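Local coordinates for protein endoglucanase (Uncultured bacterium, PDB 3X17) that hydrolyses internal beta-1,4-glucosidic bonds of cellulose as a family 9 endoglucanase, with an Ig-like domain ahead of its (alpha/alpha)6-barrel catalytic domain, at residues T272-M284 with D333-L347. Residues are numbered along the deposited sequence; the frame is centred on the assembly and turned at random.
Sequences TQDTAKAAAAWAM and DRDDADDRFWAAVEL. With CA (calcium ion), chain E.
W342 lays one face of its indole against the methyl of A280, while M284 SD comes to the ring edge, 3.8 Å from CZ2, a Met-aromatic contact. With CG anti to the backbone N (chi1 173°), the indole swings across to helix 272-288, a knob among K277, A280, A281 and M284. The two helices run nearly parallel, 24° apart, and alanines let their axes close to 7.8 Å; A279 CB lies 3.9 Å from A343 CB. Further toward the N-termini the contact turns polar. K277 stretches out and bends only at its end (chi4 87°), which brings NZ to 2.6 Å from D339 OD1 in a salt bridge entering from above the carboxylate plane; NZ also donates to Q273 OE1 and lies 2.7 Å from D333 OD2. D339 OD2 binds calcium at 2.2 Å, alongside D333, D338, the D335 carbonyl, a water and V377 O. A methionine in place of K277 would probably leave D339 OD1 without its charged mate and Q273 OE1 without this donor. Beyond it, D336 OD2 takes T272 OG1 at 2.7 Å on its anti lone pair and R340 NH2 on the syn side. Calcium and the K277 ammonium thus probably share the negative charge of the buried D339 carboxylate, one at each oxygen, tying the metal loop to helices 272-288 and 337-351.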
# COMPACT_ATOMS: atom_id res chain seq x y z
N THR A 272 0.13 22.22 7.22
CA THR A 272 1.55 22.19 6.86
C THR A 272 2.07 20.80 6.53
O THR A 272 2.89 20.67 5.63
CB THR A 272 2.44 22.84 7.95
OG1 THR A 272 2.09 22.30 9.23
CG2 THR A 272 2.22 24.35 7.97
N GLN A 273 1.61 19.75 7.23
CA GLN A 273 1.97 18.37 6.82
C GLN A 273 1.57 18.04 5.38
O GLN A 273 2.32 17.42 4.64
CB GLN A 273 1.48 17.29 7.81
CG GLN A 273 -0.03 17.21 8.01
CD GLN A 273 -0.69 16.12 7.17
OE1 GLN A 273 -0.05 15.50 6.31
NE2 GLN A 273 -2.00 15.92 7.38
N ASP A 274 0.36 18.44 4.99
CA ASP A 274 -0.09 18.24 3.63
C ASP A 274 0.77 19.05 2.67
O ASP A 274 1.09 18.58 1.57
CB ASP A 274 -1.58 18.60 3.45
CG ASP A 274 -2.51 17.58 4.10
OD1 ASP A 274 -2.39 16.37 3.79
OD2 ASP A 274 -3.41 18.00 4.89
N THR A 275 1.09 20.28 3.06
CA THR A 275 1.87 21.14 2.20
C THR A 275 3.26 20.50 1.94
O THR A 275 3.74 20.41 0.79
CB THR A 275 1.99 22.55 2.84
OG1 THR A 275 0.68 23.13 3.00
CG2 THR A 275 2.83 23.47 2.00
N ALA A 276 3.85 19.95 2.99
CA ALA A 276 5.19 19.33 2.91
C ALA A 276 5.13 17.97 2.17
O ALA A 276 5.95 17.70 1.29
CB ALA A 276 5.76 19.15 4.34
N LYS A 277 4.14 17.13 2.48
CA LYS A 277 3.93 15.90 1.71
C LYS A 277 3.79 16.17 0.21
O LYS A 277 4.42 15.51 -0.61
CB LYS A 277 2.72 15.12 2.18
CG LYS A 277 2.91 14.31 3.45
CD LYS A 277 1.55 13.79 3.93
CE LYS A 277 1.67 12.74 5.02
NZ LYS A 277 1.72 13.41 6.36
N ALA A 278 3.04 17.22 -0.15
CA ALA A 278 2.83 17.47 -1.57
C ALA A 278 4.13 17.98 -2.17
O ALA A 278 4.50 17.60 -3.27
CB ALA A 278 1.70 18.46 -1.77
N ALA A 279 4.84 18.83 -1.43
CA ALA A 279 6.17 19.25 -1.84
C ALA A 279 7.05 18.06 -2.15
O ALA A 279 7.71 18.03 -3.17
CB ALA A 279 6.86 20.18 -0.78
N ALA A 280 7.07 17.09 -1.25
CA ALA A 280 7.97 15.94 -1.40
C ALA A 280 7.59 15.14 -2.66
O ALA A 280 8.44 14.83 -3.50
CB ALA A 280 7.95 15.05 -0.13
N ALA A 281 6.31 14.89 -2.83
CA ALA A 281 5.87 14.04 -3.94
C ALA A 281 6.13 14.72 -5.26
O ALA A 281 6.64 14.09 -6.19
CB ALA A 281 4.41 13.66 -3.79
N TRP A 282 5.83 16.02 -5.32
CA TRP A 282 6.10 16.82 -6.51
C TRP A 282 7.60 16.87 -6.84
O TRP A 282 7.98 16.90 -8.00
CB TRP A 282 5.64 18.26 -6.32
CG TRP A 282 4.17 18.45 -6.40
CD1 TRP A 282 3.28 17.77 -7.20
CD2 TRP A 282 3.40 19.42 -5.67
NE1 TRP A 282 2.00 18.21 -6.96
CE2 TRP A 282 2.05 19.26 -6.07
CE3 TRP A 282 3.71 20.36 -4.69
CZ2 TRP A 282 1.02 20.04 -5.53
CZ3 TRP A 282 2.67 21.12 -4.14
CH2 TRP A 282 1.36 20.98 -4.58
N ALA A 283 8.44 17.08 -5.83
CA ALA A 283 9.89 17.11 -6.07
C ALA A 283 10.41 15.75 -6.57
O ALA A 283 11.27 15.69 -7.43
CB ALA A 283 10.65 17.55 -4.84
N MET A 284 9.90 14.66 -5.99
CA MET A 284 10.13 13.35 -6.58
C MET A 284 9.73 13.26 -8.06
O MET A 284 10.41 12.64 -8.84
CB MET A 284 9.43 12.25 -5.78
CG MET A 284 10.13 11.94 -4.49
SD MET A 284 9.11 10.87 -3.45
CE MET A 284 9.48 9.28 -4.22
N ASP A 333 -2.82 13.99 11.05
CA ASP A 333 -1.39 13.79 11.26
C ASP A 333 -0.87 14.98 12.08
O ASP A 333 -0.92 16.11 11.63
CB ASP A 333 -0.67 13.71 9.91
CG ASP A 333 0.86 13.77 10.04
OD1 ASP A 333 1.42 13.72 11.15
OD2 ASP A 333 1.50 13.93 8.98
N ARG A 334 -0.55 14.73 13.34
CA ARG A 334 -0.37 15.83 14.30
C ARG A 334 1.09 16.29 14.50
O ARG A 334 1.38 17.05 15.43
CB ARG A 334 -1.11 15.52 15.62
CG ARG A 334 -2.59 15.17 15.33
CD ARG A 334 -3.54 15.22 16.51
NE ARG A 334 -4.32 16.47 16.48
CZ ARG A 334 -5.63 16.56 16.30
NH1 ARG A 334 -6.37 15.48 16.11
NH2 ARG A 334 -6.18 17.76 16.28
N ASP A 335 1.95 15.95 13.54
CA ASP A 335 3.34 16.43 13.54
C ASP A 335 3.88 16.53 12.12
O ASP A 335 3.86 15.55 11.37
CB ASP A 335 4.21 15.48 14.39
CG ASP A 335 5.67 15.93 14.51
OD1 ASP A 335 6.05 16.97 13.94
OD2 ASP A 335 6.46 15.19 15.14
N ASP A 336 4.39 17.70 11.75
CA ASP A 336 4.84 17.94 10.39
C ASP A 336 6.35 17.83 10.16
O ASP A 336 6.85 18.11 9.06
CB ASP A 336 4.30 19.28 9.86
CG ASP A 336 5.00 20.50 10.48
OD1 ASP A 336 6.01 20.32 11.18
OD2 ASP A 336 4.57 21.65 10.18
N ALA A 337 7.10 17.50 11.21
CA ALA A 337 8.58 17.52 11.10
C ALA A 337 9.10 16.38 10.21
O ALA A 337 10.03 16.58 9.42
CB ALA A 337 9.25 17.44 12.53
N ASP A 338 8.48 15.21 10.30
CA ASP A 338 8.86 14.11 9.45
C ASP A 338 8.49 14.37 8.00
O ASP A 338 9.24 14.00 7.09
CB ASP A 338 8.34 12.75 9.96
CG ASP A 338 6.86 12.75 10.27
OD1 ASP A 338 6.12 13.59 9.72
OD2 ASP A 338 6.44 11.88 11.07
N ASP A 339 7.34 15.02 7.79
CA ASP A 339 6.95 15.50 6.45
C ASP A 339 7.86 16.60 5.90
O ASP A 339 8.25 16.54 4.73
CB ASP A 339 5.48 15.96 6.49
CG ASP A 339 4.59 14.97 7.21
OD1 ASP A 339 4.20 13.98 6.59
OD2 ASP A 339 4.27 15.16 8.41
N ARG A 340 8.24 17.58 6.73
CA ARG A 340 9.20 18.60 6.27
C ARG A 340 10.58 18.02 5.94
O ARG A 340 11.19 18.39 4.93
CB ARG A 340 9.37 19.75 7.27
CG ARG A 340 8.12 20.55 7.55
CD ARG A 340 8.39 21.61 8.64
NE ARG A 340 7.17 22.31 9.04
CZ ARG A 340 6.96 23.62 8.90
NH1 ARG A 340 7.88 24.40 8.35
NH2 ARG A 340 5.82 24.14 9.30
N PHE A 341 11.08 17.14 6.80
CA PHE A 341 12.33 16.42 6.50
C PHE A 341 12.25 15.82 5.08
O PHE A 341 13.12 16.06 4.22
CB PHE A 341 12.55 15.32 7.54
CG PHE A 341 13.66 14.35 7.20
CD1 PHE A 341 14.99 14.67 7.47
CD2 PHE A 341 13.38 13.12 6.61
CE1 PHE A 341 16.01 13.77 7.20
CE2 PHE A 341 14.39 12.20 6.36
CZ PHE A 341 15.72 12.56 6.61
N TRP A 342 11.17 15.07 4.83
CA TRP A 342 11.03 14.35 3.55
C TRP A 342 11.01 15.33 2.38
O TRP A 342 11.68 15.13 1.38
CB TRP A 342 9.78 13.49 3.58
CG TRP A 342 9.45 12.84 2.27
CD1 TRP A 342 10.32 12.27 1.39
CD2 TRP A 342 8.14 12.54 1.79
NE1 TRP A 342 9.64 11.69 0.34
CE2 TRP A 342 8.29 11.85 0.57
CE3 TRP A 342 6.85 12.87 2.23
CZ2 TRP A 342 7.20 11.52 -0.25
CZ3 TRP A 342 5.76 12.57 1.41
CH2 TRP A 342 5.94 11.87 0.19
N ALA A 343 10.25 16.41 2.54
CA ALA A 343 10.21 17.43 1.50
C ALA A 343 11.58 18.06 1.28
O ALA A 343 12.02 18.22 0.13
CB ALA A 343 9.14 18.51 1.85
N ALA A 344 12.26 18.43 2.36
CA ALA A 344 13.66 18.91 2.26
C ALA A 344 14.59 17.99 1.47
O ALA A 344 15.29 18.44 0.57
CB ALA A 344 14.25 19.25 3.65
N VAL A 345 14.59 16.70 1.80
CA VAL A 345 15.41 15.73 1.07
C VAL A 345 15.10 15.76 -0.42
O VAL A 345 16.00 15.93 -1.23
CB VAL A 345 15.21 14.28 1.63
CG1 VAL A 345 15.86 13.25 0.71
CG2 VAL A 345 15.80 14.19 3.04
N GLU A 346 13.82 15.58 -0.78
CA GLU A 346 13.44 15.47 -2.20
C GLU A 346 13.76 16.75 -3.00
O GLU A 346 14.24 16.70 -4.14
CB GLU A 346 11.96 15.11 -2.35
CG GLU A 346 11.56 13.86 -1.58
CD GLU A 346 12.34 12.60 -2.00
OE1 GLU A 346 13.11 12.65 -2.99
OE2 GLU A 346 12.11 11.54 -1.39
N LEU A 347 13.54 17.90 -2.39
CA LEU A 347 13.90 19.16 -3.02
C LEU A 347 15.42 19.29 -3.17
O LEU A 347 15.90 19.77 -4.20
CB LEU A 347 13.30 20.35 -2.25
CG LEU A 347 11.84 20.64 -2.66
CD1 LEU A 347 11.09 21.43 -1.59
CD2 LEU A 347 11.84 21.37 -4.00
CA CA E . 3.73 13.73 10.05
O HOH W 1 13.81 14.78 -6.18
O HOH W 2 4.45 12.55 12.13